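Local coordinates for polyhedrin (Operophtera brumata cypovirus 19, PDB 5A99), which forms the crystalline matrix of viral occlusion bodies, the polyhedra, which in cypoviruses embed virus particles and protect them outside the insect host, at residues Y32-H36 with F113-V119; Y61-Q65 with L87-L91; I152-R157 with A167-V171. One frame throughout, in Å; residues are numbered along the deposited sequence.

Interaction 1: Y32-H36 with F113-V119; sequences YIYAH and FIVQGDV
Tyr34 and Gln116 face each other as an antiparallel hydrogen-bonded pair, and His36 and Ile114 form the next. These two central strands of the six-stranded sheet exchange four backbone bonds. Tyr34 N gives to Gln116 O (2.8 Å) and His36 N to Ile114 O (2.7 Å), the latter nearly straight at 171°; Gln116 N and Ile114 N return bonds to Tyr34 O and His36 O. CA-H...O contacts fill in, the shortest from Val115 CA to Tyr34 O at 3.1 Å.

One water continues the ladder just past the strand end at Gln116, donating to Tyr32 O and accepting from Asp118 N (2.8 Å). A second, in the His36 ring plane and 2.6 Å from His36 ND1, gives Ile114 O another donor.

Apolar contacts gather on the face of Ala35 and Val115. A chi1 of 179° swings the Phe113 ring across, its CE1 4.2 Å from Ala35 CB. Ile33 CG2 meets Val119 CG1 at 4.1 Å.

Gln116 OE1 is hydrogen-bonded to Leu239 N and Gln116 NE2 to Gln237 O, His36 NE2 to Tyr232 OH, and Tyr34 OH to Ala140 O of the second subunit. Backbone polarity is thus satisfied within a buried sheet, one face apolar, the other mixing Ile114 with polar-ended side chains that have specific partners.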
loop_
_atom_site.group_PDB
_atom_site.type_symbol
_atom_site.label_atom_id
_atom_site.label_comp_id
_atom_site.label_asym_id
_atom_site.label_seq_id
_atom_site.Cartn_x
_atom_site.Cartn_y
_atom_site.Cartn_z
ATOM N N TYR A 32 -14.554 -8.360 -12.046
ATOM C CA TYR A 32 -13.987 -8.141 -10.728
ATOM C C TYR A 32 -14.382 -9.182 -9.683
ATOM O O TYR A 32 -15.455 -9.791 -9.741
ATOM C CB TYR A 32 -14.380 -6.755 -10.225
ATOM C CG TYR A 32 -13.486 -5.679 -10.777
ATOM C CD1 TYR A 32 -13.735 -5.128 -12.022
ATOM C CD2 TYR A 32 -12.384 -5.234 -10.069
ATOM C CE1 TYR A 32 -12.918 -4.153 -12.544
ATOM C CE2 TYR A 32 -11.561 -4.264 -10.576
ATOM C CZ TYR A 32 -11.834 -3.725 -11.824
ATOM O OH TYR A 32 -11.041 -2.748 -12.354
ATOM N N ILE A 33 -13.493 -9.374 -8.718
ATOM C CA ILE A 33 -13.886 -10.005 -7.475
ATOM C C ILE A 33 -13.887 -8.896 -6.439
ATOM O O ILE A 33 -13.130 -7.913 -6.543
ATOM C CB ILE A 33 -12.978 -11.189 -7.052
ATOM C CG1 ILE A 33 -11.515 -10.773 -7.009
ATOM C CG2 ILE A 33 -13.167 -12.360 -7.992
ATOM C CD1 ILE A 33 -10.589 -11.877 -6.507
ATOM N N TYR A 34 -14.772 -9.044 -5.464
ATOM C CA TYR A 34 -14.998 -8.005 -4.471
ATOM C C TYR A 34 -14.887 -8.585 -3.075
ATOM O O TYR A 34 -15.292 -9.725 -2.813
ATOM C CB TYR A 34 -16.378 -7.348 -4.660
ATOM C CG TYR A 34 -16.548 -6.684 -5.994
ATOM C CD1 TYR A 34 -16.037 -5.414 -6.228
ATOM C CD2 TYR A 34 -17.214 -7.325 -7.030
ATOM C CE1 TYR A 34 -16.180 -4.810 -7.451
ATOM C CE2 TYR A 34 -17.364 -6.725 -8.252
ATOM C CZ TYR A 34 -16.857 -5.462 -8.455
ATOM O OH TYR A 34 -17.007 -4.865 -9.679
ATOM N N ALA A 35 -14.320 -7.773 -2.191
ATOM C CA ALA A 35 -14.206 -8.091 -0.782
ATOM C C ALA A 35 -14.617 -6.858 0.027
ATOM O O ALA A 35 -13.975 -5.807 -0.053
ATOM C CB ALA A 35 -12.785 -8.510 -0.449
ATOM N N HIS A 36 -15.694 -6.997 0.792
ATOM C CA HIS A 36 -16.192 -5.915 1.633
ATOM C C HIS A 36 -15.934 -6.217 3.090
ATOM O O HIS A 36 -16.276 -7.292 3.580
ATOM C CB HIS A 36 -17.692 -5.730 1.452
ATOM C CG HIS A 36 -18.070 -4.925 0.248
ATOM N ND1 HIS A 36 -18.376 -5.503 -0.961
ATOM C CD2 HIS A 36 -18.217 -3.588 0.076
ATOM C CE1 HIS A 36 -18.684 -4.560 -1.834
ATOM N NE2 HIS A 36 -18.584 -3.388 -1.233
ATOM N N PHE A 113 -18.030 -9.673 6.716
ATOM C CA PHE A 113 -17.069 -9.795 5.625
ATOM C C PHE A 113 -17.758 -10.514 4.474
ATOM O O PHE A 113 -18.320 -11.595 4.663
ATOM C CB PHE A 113 -15.831 -10.553 6.114
ATOM C CG PHE A 113 -14.781 -10.767 5.062
ATOM C CD1 PHE A 113 -14.117 -9.688 4.491
ATOM C CD2 PHE A 113 -14.439 -12.046 4.652
ATOM C CE1 PHE A 113 -13.129 -9.885 3.533
ATOM C CE2 PHE A 113 -13.452 -12.247 3.693
ATOM C CZ PHE A 113 -12.804 -11.158 3.132
ATOM N N ILE A 114 -17.747 -9.887 3.298
ATOM C CA ILE A 114 -18.418 -10.423 2.120
ATOM C C ILE A 114 -17.497 -10.457 0.915
ATOM O O ILE A 114 -16.890 -9.448 0.542
ATOM C CB ILE A 114 -19.680 -9.603 1.738
ATOM C CG1 ILE A 114 -20.603 -9.445 2.946
ATOM C CG2 ILE A 114 -20.439 -10.280 0.592
ATOM C CD1 ILE A 114 -21.530 -8.275 2.836
ATOM N N VAL A 115 -17.397 -11.639 0.314
ATOM C CA VAL A 115 -16.674 -11.817 -0.932
ATOM C C VAL A 115 -17.701 -12.133 -2.012
ATOM O O VAL A 115 -18.662 -12.854 -1.778
ATOM C CB VAL A 115 -15.625 -12.942 -0.837
ATOM C CG1 VAL A 115 -14.546 -12.561 0.173
ATOM C CG2 VAL A 115 -16.280 -14.266 -0.465
ATOM N N GLN A 116 -17.512 -11.532 -3.175
ATOM C CA GLN A 116 -18.450 -11.662 -4.279
ATOM C C GLN A 116 -17.712 -11.751 -5.602
ATOM O O GLN A 116 -16.685 -11.106 -5.794
ATOM C CB GLN A 116 -19.403 -10.466 -4.310
ATOM C CG GLN A 116 -20.393 -10.505 -5.464
ATOM C CD GLN A 116 -21.338 -9.293 -5.481
ATOM O OE1 GLN A 116 -21.833 -8.863 -4.442
ATOM N NE2 GLN A 116 -21.597 -8.757 -6.667
ATOM N N GLY A 117 -18.262 -12.542 -6.513
ATOM C CA GLY A 117 -17.644 -12.816 -7.792
ATOM C C GLY A 117 -17.375 -14.299 -7.908
ATOM O O GLY A 117 -17.834 -15.078 -7.065
ATOM N N ASP A 118 -16.654 -14.695 -8.958
ATOM C CA ASP A 118 -16.274 -16.087 -9.129
ATOM C C ASP A 118 -15.056 -16.318 -8.258
ATOM O O ASP A 118 -13.924 -16.398 -8.744
ATOM C CB ASP A 118 -15.954 -16.405 -10.594
ATOM C CG ASP A 118 -15.666 -17.873 -10.816
ATOM O OD1 ASP A 118 -16.241 -18.699 -10.079
ATOM O OD2 ASP A 118 -14.865 -18.199 -11.720
ATOM N N VAL A 119 -15.282 -16.395 -6.954
ATOM C CA VAL A 119 -14.159 -16.490 -6.043
ATOM C C VAL A 119 -13.740 -17.941 -5.819
ATOM O O VAL A 119 -14.556 -18.868 -5.860
ATOM C CB VAL A 119 -14.451 -15.815 -4.680
ATOM C CG1 VAL A 119 -14.967 -14.412 -4.879
ATOM C CG2 VAL A 119 -15.423 -16.612 -3.889
HETATM O O HOH W 1 -15.923 -12.509 -10.500
HETATM O O HOH W 2 -18.271 -8.014 -1.583
#

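Interaction 2: Y61-Q65 with L87-L91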
loop_
_atom_site.group_PDB
_atom_site.type_symbol
_atom_site.label_atom_id
_atom_site.label_comp_id
_atom_site.label_asym_id
_atom_site.label_seq_id
_atom_site.Cartn_x
_atom_site.Cartn_y
_atom_site.Cartn_z
ATOM N N TYR A 61 -5.541 -4.297 7.583
ATOM C CA TYR A 61 -5.962 -3.031 8.142
ATOM C C TYR A 61 -5.546 -2.979 9.597
ATOM O O TYR A 61 -5.841 -3.881 10.379
ATOM C CB TYR A 61 -7.473 -2.862 7.971
ATOM C CG TYR A 61 -7.883 -2.971 6.528
ATOM C CD1 TYR A 61 -7.890 -1.861 5.692
ATOM C CD2 TYR A 61 -8.238 -4.200 5.989
ATOM C CE1 TYR A 61 -8.243 -1.977 4.355
ATOM C CE2 TYR A 61 -8.597 -4.321 4.661
ATOM C CZ TYR A 61 -8.591 -3.210 3.846
ATOM O OH TYR A 61 -8.951 -3.347 2.523
ATOM N N ASN A 62 -4.812 -1.938 9.948
ATOM C CA ASN A 62 -4.436 -1.742 11.328
ATOM C C ASN A 62 -5.629 -1.155 12.089
ATOM O O ASN A 62 -6.585 -0.678 11.474
ATOM C CB ASN A 62 -3.216 -0.829 11.421
ATOM C CG ASN A 62 -2.559 -0.891 12.774
ATOM O OD1 ASN A 62 -2.716 -1.869 13.505
ATOM N ND2 ASN A 62 -1.821 0.153 13.122
ATOM N N TRP A 63 -5.570 -1.204 13.418
ATOM C CA TRP A 63 -6.651 -0.716 14.277
ATOM C C TRP A 63 -7.098 0.701 13.898
ATOM O O TRP A 63 -8.295 0.995 13.866
ATOM C CB TRP A 63 -6.190 -0.762 15.731
ATOM C CG TRP A 63 -7.189 -0.301 16.768
ATOM C CD1 TRP A 63 -8.142 -1.064 17.389
ATOM C CD2 TRP A 63 -7.308 1.009 17.316
ATOM N NE1 TRP A 63 -8.846 -0.305 18.288
ATOM C CE2 TRP A 63 -8.357 0.974 18.265
ATOM C CE3 TRP A 63 -6.626 2.219 17.101
ATOM C CZ2 TRP A 63 -8.745 2.096 18.992
ATOM C CZ3 TRP A 63 -7.012 3.334 17.832
ATOM C CH2 TRP A 63 -8.062 3.263 18.766
ATOM N N ASP A 64 -6.140 1.571 13.597
ATOM C CA ASP A 64 -6.458 2.958 13.308
ATOM C C ASP A 64 -6.993 3.148 11.886
ATOM O O ASP A 64 -7.374 4.250 11.499
ATOM C CB ASP A 64 -5.247 3.866 13.566
ATOM C CG ASP A 64 -4.167 3.731 12.502
ATOM O OD1 ASP A 64 -3.957 2.607 11.997
ATOM O OD2 ASP A 64 -3.526 4.758 12.178
ATOM N N GLN A 65 -7.041 2.070 11.115
ATOM C CA GLN A 65 -7.691 2.120 9.824
ATOM C C GLN A 65 -9.072 1.485 9.884
ATOM O O GLN A 65 -9.794 1.498 8.893
ATOM C CB GLN A 65 -6.806 1.441 8.777
ATOM C CG GLN A 65 -5.426 2.073 8.712
ATOM C CD GLN A 65 -4.438 1.236 7.925
ATOM O OE1 GLN A 65 -4.441 0.010 8.005
ATOM N NE2 GLN A 65 -3.592 1.897 7.151
ATOM N N LEU A 87 -5.074 5.545 25.160
ATOM C CA LEU A 87 -5.901 4.393 24.846
ATOM C C LEU A 87 -5.074 3.354 24.086
ATOM O O LEU A 87 -5.014 2.182 24.475
ATOM C CB LEU A 87 -7.108 4.842 24.026
ATOM C CG LEU A 87 -7.953 3.709 23.449
ATOM C CD1 LEU A 87 -8.438 2.800 24.570
ATOM C CD2 LEU A 87 -9.101 4.263 22.628
ATOM N N ARG A 88 -4.412 3.799 23.025
ATOM C CA ARG A 88 -3.641 2.904 22.176
ATOM C C ARG A 88 -2.495 2.278 22.940
ATOM O O ARG A 88 -2.240 1.088 22.787
ATOM C CB ARG A 88 -3.116 3.644 20.959
ATOM C CG ARG A 88 -4.209 4.030 19.982
ATOM C CD ARG A 88 -3.667 4.896 18.868
ATOM N NE ARG A 88 -3.093 4.106 17.781
ATOM C CZ ARG A 88 -2.672 4.617 16.628
ATOM N NH1 ARG A 88 -2.735 5.933 16.409
ATOM N NH2 ARG A 88 -2.181 3.817 15.697
ATOM N N ASP A 89 -1.832 3.083 23.779
ATOM C CA ASP A 89 -0.783 2.592 24.675
ATOM C C ASP A 89 -1.263 1.324 25.398
ATOM O O ASP A 89 -0.561 0.316 25.426
ATOM C CB ASP A 89 -0.381 3.667 25.706
ATOM C CG ASP A 89 0.403 4.829 25.094
ATOM O OD1 ASP A 89 0.852 4.723 23.934
ATOM O OD2 ASP A 89 0.590 5.849 25.799
ATOM N N GLY A 90 -2.472 1.373 25.958
ATOM C CA GLY A 90 -3.047 0.228 26.660
ATOM C C GLY A 90 -3.465 -0.934 25.770
ATOM O O GLY A 90 -3.346 -2.102 26.161
ATOM N N LEU A 91 -3.959 -0.638 24.572
ATOM C CA LEU A 91 -4.391 -1.709 23.658
ATOM C C LEU A 91 -3.200 -2.481 23.108
ATOM O O LEU A 91 -3.318 -3.658 22.765
ATOM C CB LEU A 91 -5.233 -1.155 22.504
ATOM C CG LEU A 91 -6.424 -0.255 22.866
ATOM C CD1 LEU A 91 -7.219 0.156 21.603
ATOM C CD2 LEU A 91 -7.332 -0.930 23.889
#
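Extended from its loop by a chi1 of -180°, with the indole plane roughly at right angles to the CA-CB-CG plane (chi2 88°), Trp63 reaches helix 81-92, while Arg88 bends at chi3 (85°) to carry its guanidinium past the indole toward Asp64. The contact is a loop-to-helix packing in which one tryptophan meets three residues, Leu87, Arg88 and Leu91, spaced i, i+1 and i+4 along the helix.

Leu91 CD1 sits over one face of the indole, offset toward the rim and 3.6 Å from Trp63 CZ2. Leu87 CD2 approaches Trp63 CH2 at 4.1 Å, and both leucine side chains cross the tryptophan at about a right angle. The aliphatic part of Arg88 runs by the six-membered ring, with CG 3.6 Å from Trp63 CZ3. Trp63 NE1 is hydrogen-bonded to Glu107 OE2, which should limit rotation of the indole.

Asp64 and Arg88 form a long salt bridge, OD2 to NH2 at 3.9 Å. Both groups have partners at the subunit interface: Asp64 OD1 pairs with Arg72 of the third subunit, whose backbone O accepts from Arg88 NH1. Arg88 NE is taken by Tyr131 OH. Across the segments, Asp64 CB lies over one face of the guanidinium, 3.7 Å from Arg88 NH2.

Interaction 3: I152-R157 with A167-V171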
loop_
_atom_site.group_PDB
_atom_site.type_symbol
_atom_site.label_atom_id
_atom_site.label_comp_id
_atom_site.label_asym_id
_atom_site.label_seq_id
_atom_site.Cartn_x
_atom_site.Cartn_y
_atom_site.Cartn_z
ATOM N N ILE A 152 -12.092 -19.441 6.157
ATOM C CA ILE A 152 -13.470 -19.352 6.641
ATOM C C ILE A 152 -14.540 -19.758 5.634
ATOM O O ILE A 152 -15.732 -19.739 5.965
ATOM C CB ILE A 152 -13.795 -17.918 7.112
ATOM C CG1 ILE A 152 -13.585 -16.914 5.970
ATOM C CG2 ILE A 152 -12.901 -17.526 8.295
ATOM C CD1 ILE A 152 -14.310 -15.611 6.155
ATOM N N GLY A 153 -14.128 -20.122 4.423
ATOM C CA GLY A 153 -15.061 -20.448 3.350
ATOM C C GLY A 153 -16.317 -21.201 3.758
ATOM O O GLY A 153 -17.424 -20.766 3.473
ATOM N N PRO A 154 -16.161 -22.350 4.420
ATOM C CA PRO A 154 -17.337 -23.174 4.738
ATOM C C PRO A 154 -18.198 -22.575 5.851
ATOM O O PRO A 154 -19.383 -22.883 5.945
ATOM C CB PRO A 154 -16.720 -24.509 5.165
ATOM C CG PRO A 154 -15.393 -24.146 5.736
ATOM C CD PRO A 154 -14.912 -22.953 4.913
ATOM N N LEU A 155 -17.611 -21.706 6.663
ATOM C CA LEU A 155 -18.348 -21.048 7.732
ATOM C C LEU A 155 -19.219 -19.925 7.195
ATOM O O LEU A 155 -20.033 -19.352 7.924
ATOM C CB LEU A 155 -17.393 -20.453 8.754
ATOM C CG LEU A 155 -16.366 -21.387 9.381
ATOM C CD1 LEU A 155 -15.673 -20.634 10.508
ATOM C CD2 LEU A 155 -17.013 -22.705 9.877
ATOM N N MET A 156 -19.018 -19.580 5.932
ATOM C CA MET A 156 -19.743 -18.458 5.357
ATOM C C MET A 156 -21.121 -18.903 4.893
ATOM O O MET A 156 -21.380 -20.096 4.695
ATOM C CB MET A 156 -18.969 -17.833 4.196
ATOM C CG MET A 156 -17.533 -17.484 4.538
ATOM S SD MET A 156 -16.632 -16.758 3.172
ATOM C CE MET A 156 -16.987 -15.032 3.449
ATOM N N ARG A 157 -22.005 -17.923 4.746
ATOM C CA ARG A 157 -23.354 -18.160 4.272
ATOM C C ARG A 157 -23.521 -17.443 2.950
ATOM O O ARG A 157 -23.396 -16.216 2.868
ATOM C CB ARG A 157 -24.398 -17.683 5.280
ATOM C CG ARG A 157 -24.502 -18.570 6.514
ATOM C CD ARG A 157 -25.567 -18.065 7.475
ATOM N NE ARG A 157 -26.907 -18.065 6.882
ATOM C CZ ARG A 157 -27.758 -17.041 6.944
ATOM N NH1 ARG A 157 -27.410 -15.920 7.555
ATOM N NH2 ARG A 157 -28.965 -17.132 6.397
ATOM N N ALA A 167 -22.251 -14.574 -3.837
ATOM C CA ALA A 167 -21.521 -13.892 -2.779
ATOM C C ALA A 167 -21.598 -14.710 -1.498
ATOM O O ALA A 167 -22.516 -15.506 -1.316
ATOM C CB ALA A 167 -22.075 -12.511 -2.571
ATOM N N TRP A 168 -20.624 -14.505 -0.617
ATOM C CA TRP A 168 -20.534 -15.249 0.623
ATOM C C TRP A 168 -20.243 -14.328 1.814
ATOM O O TRP A 168 -19.376 -13.433 1.750
ATOM C CB TRP A 168 -19.457 -16.325 0.489
ATOM C CG TRP A 168 -19.786 -17.350 -0.543
ATOM C CD1 TRP A 168 -20.315 -18.588 -0.321
ATOM C CD2 TRP A 168 -19.624 -17.235 -1.967
ATOM N NE1 TRP A 168 -20.487 -19.250 -1.509
ATOM C CE2 TRP A 168 -20.071 -18.445 -2.535
ATOM C CE3 TRP A 168 -19.148 -16.231 -2.810
ATOM C CZ2 TRP A 168 -20.053 -18.679 -3.910
ATOM C CZ3 TRP A 168 -19.137 -16.460 -4.174
ATOM C CH2 TRP A 168 -19.586 -17.674 -4.711
ATOM N N SER A 169 -20.960 -14.570 2.907
ATOM C CA SER A 169 -20.924 -13.680 4.056
ATOM C C SER A 169 -20.503 -14.350 5.360
ATOM O O SER A 169 -20.958 -15.447 5.698
ATOM C CB SER A 169 -22.302 -13.044 4.233
ATOM O OG SER A 169 -22.426 -12.451 5.503
ATOM N N TYR A 170 -19.657 -13.643 6.096
ATOM C CA TYR A 170 -19.165 -14.072 7.394
ATOM C C TYR A 170 -19.309 -12.898 8.362
ATOM O O TYR A 170 -18.991 -11.755 8.011
ATOM C CB TYR A 170 -17.698 -14.477 7.266
ATOM C CG TYR A 170 -17.096 -15.173 8.455
ATOM C CD1 TYR A 170 -17.540 -16.426 8.852
ATOM C CD2 TYR A 170 -16.053 -14.598 9.165
ATOM C CE1 TYR A 170 -16.968 -17.080 9.943
ATOM C CE2 TYR A 170 -15.485 -15.232 10.245
ATOM C CZ TYR A 170 -15.948 -16.468 10.638
ATOM O OH TYR A 170 -15.371 -17.101 11.717
ATOM N N VAL A 171 -19.794 -13.175 9.571
ATOM C CA VAL A 171 -19.979 -12.130 10.562
ATOM C C VAL A 171 -19.463 -12.529 11.939
ATOM O O VAL A 171 -19.331 -13.713 12.267
ATOM C CB VAL A 171 -21.471 -11.695 10.680
ATOM C CG1 VAL A 171 -22.063 -11.414 9.306
ATOM C CG2 VAL A 171 -22.307 -12.750 11.394
#
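The Tyr170 ring carries Ile152 over one face: CG2 stands 4.2 Å from the ring centroid and 21° off the normal, a CH-pi contact displaced toward the rim, while CD1 of the same isoleucine reaches Tyr170 CG and Tyr170 CD2. At the edge, in the ring plane, lies Leu155 O. The Leu155 side chain runs beside the tyrosine and points the same way, its CB 3.6 Å from Tyr170 CE1 and its CD1 3.7 Å from Tyr170 OH. Phe126 and Phe179 of the same chain also touch Tyr170, and Ile152 packs on Val124, Phe113 and Phe126.

Ile152 turns CG1 in between its own N and C, and in this rotamer CD1 and CG2 both come to the ring. Met156 is extended as far as SD and then bends (chi3 90°), laying its thioether across strand 164-173 at about a right angle to the side chains of Trp168 and Tyr170. Its SD is 3.9 Å from Trp168 CB, and its CE reaches both Trp168 O (3.3 Å) and Tyr170 CB.

Just beyond the 3-10 turn at 153-155, the chain joins the sheet as its outermost strand within the chain. Arg157 and Ser169 make an antiparallel hydrogen-bonded pair: Arg157 N to Ser169 O is 2.9 Å and fairly straight (166°), whereas Ser169 N, also 2.9 Å from Arg157 O, approaches from above that carbonyl plane. Ser169 OG bonds to Gln112, and Arg157 NH1 forms a salt bridge with Asp245.

The chemistry therefore changes along the segment: apolar side chains settle the turn on one face of the sheet, and the backbone pair then begins the edge strand, with Arg157 and Ser169 directed to the other face.

Interactions 1 and 3 belong to the same antiparallel sheet, whose strands 110-116 and 164-173 are neighbours. They touch through the backbone, with probable hydrogen bonds from Phe113 N to Tyr170 O and from Trp168 N to Val115 O; their centres are about 11 Å apart. Interaction 1 is fully buried among central strands and rests mainly on backbone bonds, whereas interaction 3, at the sheet's edge, has exposed residues at its margin, Leu155 and Arg157, and relies more on side-chain packing. Interaction 2, mostly buried yet about 20 Å from the chain centre to its own, nests within the chain loop that interaction 1 closes. Joining loop to helix, it combines indole packing with charges shared with the third subunit; interaction 1 instead meets the second.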